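Local coordinates for protein early endosome antigen 1 (Homo sapiens, PDB 3MJH) that probably tethers and helps fuse early endosomes as a Rab effector, its C2H2 zinc finger packing here against the chain of another protein, at residues B[9-14]-B[22-27]. Sequence-based numbering, arbitrary orientation.
Sequences PQCMKS and FKHYEA. With ZN (zinc ion), chain G.
Cys11 and His24 meet through a shared zinc ion: SG of Cys11 lies 2.3 Å from the metal and NE2 of His24 lies 2.0 Å from it. The two ligand atoms, Cys11 SG and His24 NE2, are thereby held 3.6 Å apart, and no hydrogen bond joins the loop 9-14 to the helical segment 22-27. Cys8 and His29 supply the other two ligands. The imidazole reaches the metal because CG of His24 stands anti to its own amide nitrogen (chi1 157°), which swings the ring off the helix toward the loop. Further out, the aliphatic part of Lys13 flanks that ring, CD coming to 3.7 Å from CE1 of His24, while the ammonium group is carried past it. The backbone N of Lys13 also makes a weak hydrogen bond to SG of Cys11 (3.6 Å, 154°), which would probably temper the negative charge on sulfur. On the other flank, Gln10 touches through CG, 3.9 Å from CE1 of Tyr25, and its amide plane stands 75° from the phenol ring. The Tyr25 hydroxyl hydrogen-bonds a basic side chain of the other protein's chain, and its ring meets His29 edge-to-face. A CxxC loop clamped by zinc to a helix that carries one histidine, with the second just past its end, is the signature of the classical Cys2His2 zinc finger.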
loop_
_atom_site.group_PDB
_atom_site.type_symbol
_atom_site.label_atom_id
_atom_site.label_comp_id
_atom_site.label_asym_id
_atom_site.label_seq_id
_atom_site.Cartn_x
_atom_site.Cartn_y
_atom_site.Cartn_z
ATOM N N PRO B 9 13.665 -5.479 0.480
ATOM C CA PRO B 9 12.651 -6.232 -0.277
ATOM C C PRO B 9 13.205 -7.281 -1.264
ATOM O O PRO B 9 12.470 -8.183 -1.667
ATOM C CB PRO B 9 11.853 -5.143 -1.000
ATOM C CG PRO B 9 12.732 -3.959 -1.023
ATOM C CD PRO B 9 13.601 -4.031 0.205
ATOM N N GLN B 10 14.489 -7.184 -1.615
ATOM C CA GLN B 10 15.104 -8.108 -2.571
ATOM C C GLN B 10 15.555 -9.440 -1.974
ATOM O O GLN B 10 15.376 -10.501 -2.589
ATOM C CB GLN B 10 16.280 -7.430 -3.278
ATOM C CG GLN B 10 15.865 -6.545 -4.432
ATOM C CD GLN B 10 15.618 -7.340 -5.702
ATOM O OE1 GLN B 10 16.488 -8.088 -6.154
ATOM N NE2 GLN B 10 14.434 -7.180 -6.285
ATOM N N CYS B 11 16.165 -9.393 -0.797
ATOM C CA CYS B 11 16.631 -10.623 -0.161
ATOM C C CYS B 11 16.063 -10.825 1.237
ATOM O O CYS B 11 16.401 -11.789 1.908
ATOM C CB CYS B 11 18.163 -10.679 -0.145
ATOM S SG CYS B 11 18.919 -9.421 0.865
ATOM N N MET B 12 15.181 -9.925 1.661
ATOM C CA MET B 12 14.564 -9.984 2.995
ATOM C C MET B 12 15.562 -9.791 4.149
ATOM O O MET B 12 15.199 -9.961 5.304
ATOM C CB MET B 12 13.756 -11.277 3.200
ATOM C CG MET B 12 12.736 -11.608 2.113
ATOM S SD MET B 12 11.609 -10.265 1.733
ATOM C CE MET B 12 10.236 -11.141 1.001
ATOM N N LYS B 13 16.812 -9.442 3.836
ATOM C CA LYS B 13 17.791 -9.097 4.881
ATOM C C LYS B 13 17.243 -7.964 5.760
ATOM O O LYS B 13 16.759 -6.940 5.256
ATOM C CB LYS B 13 19.150 -8.722 4.260
ATOM C CG LYS B 13 20.310 -8.600 5.245
ATOM C CD LYS B 13 21.650 -8.677 4.511
ATOM C CE LYS B 13 22.831 -8.319 5.414
ATOM N NZ LYS B 13 23.026 -9.287 6.542
ATOM N N SER B 14 17.271 -8.180 7.071
ATOM C CA SER B 14 16.879 -7.152 8.020
ATOM C C SER B 14 18.107 -6.362 8.446
ATOM O O SER B 14 19.068 -6.927 8.972
ATOM C CB SER B 14 16.202 -7.766 9.241
ATOM O OG SER B 14 15.526 -6.765 9.980
ATOM N N PHE B 22 19.986 1.369 2.847
ATOM C CA PHE B 22 20.442 2.042 1.626
ATOM C C PHE B 22 21.833 1.570 1.226
ATOM O O PHE B 22 22.069 1.265 0.051
ATOM C CB PHE B 22 20.491 3.560 1.815
ATOM C CG PHE B 22 19.163 4.244 1.666
ATOM C CD1 PHE B 22 18.621 4.471 0.406
ATOM C CD2 PHE B 22 18.471 4.692 2.787
ATOM C CE1 PHE B 22 17.399 5.114 0.268
ATOM C CE2 PHE B 22 17.251 5.343 2.657
ATOM C CZ PHE B 22 16.716 5.550 1.389
ATOM N N LYS B 23 22.751 1.551 2.200
ATOM C CA LYS B 23 24.097 1.008 2.018
ATOM C C LYS B 23 24.051 -0.422 1.482
ATOM O O LYS B 23 24.665 -0.723 0.454
ATOM C CB LYS B 23 24.894 1.035 3.335
ATOM C CG LYS B 23 25.538 2.375 3.683
ATOM C CD LYS B 23 26.283 2.324 5.038
ATOM C CE LYS B 23 26.981 3.669 5.327
ATOM N NZ LYS B 23 27.809 3.672 6.578
ATOM N N HIS B 24 23.341 -1.304 2.191
ATOM C CA HIS B 24 23.228 -2.702 1.779
ATOM C C HIS B 24 22.715 -2.818 0.347
ATOM O O HIS B 24 23.327 -3.490 -0.473
ATOM C CB HIS B 24 22.313 -3.493 2.719
ATOM C CG HIS B 24 21.735 -4.723 2.086
ATOM N ND1 HIS B 24 22.437 -5.905 1.984
ATOM C CD2 HIS B 24 20.540 -4.940 1.483
ATOM C CE1 HIS B 24 21.694 -6.803 1.359
ATOM N NE2 HIS B 24 20.539 -6.243 1.045
ATOM N N TYR B 25 21.597 -2.153 0.055
ATOM C CA TYR B 25 20.960 -2.236 -1.266
ATOM C C TYR B 25 21.902 -1.815 -2.400
ATOM O O TYR B 25 21.998 -2.495 -3.420
ATOM C CB TYR B 25 19.675 -1.398 -1.316
ATOM C CG TYR B 25 18.752 -1.767 -2.464
ATOM C CD1 TYR B 25 17.682 -2.637 -2.264
ATOM C CD2 TYR B 25 18.959 -1.259 -3.744
ATOM C CE1 TYR B 25 16.826 -2.985 -3.305
ATOM C CE2 TYR B 25 18.126 -1.612 -4.801
ATOM C CZ TYR B 25 17.053 -2.471 -4.568
ATOM O OH TYR B 25 16.221 -2.822 -5.593
ATOM N N GLU B 26 22.594 -0.694 -2.223
ATOM C CA GLU B 26 23.494 -0.197 -3.271
ATOM C C GLU B 26 24.726 -1.090 -3.510
ATOM O O GLU B 26 25.260 -1.147 -4.629
ATOM C CB GLU B 26 23.918 1.249 -2.982
ATOM C CG GLU B 26 22.802 2.276 -3.193
ATOM C CD GLU B 26 22.232 2.259 -4.608
ATOM O OE1 GLU B 26 20.984 2.265 -4.748
ATOM O OE2 GLU B 26 23.028 2.240 -5.576
ATOM N N ALA B 27 25.163 -1.782 -2.465
ATOM C CA ALA B 27 26.311 -2.677 -2.558
ATOM C C ALA B 27 25.965 -4.026 -3.188
ATOM O O ALA B 27 26.826 -4.692 -3.754
ATOM C CB ALA B 27 26.920 -2.880 -1.189
HETATM ZN ZN ZN G . 19.094 -7.304 0.051
#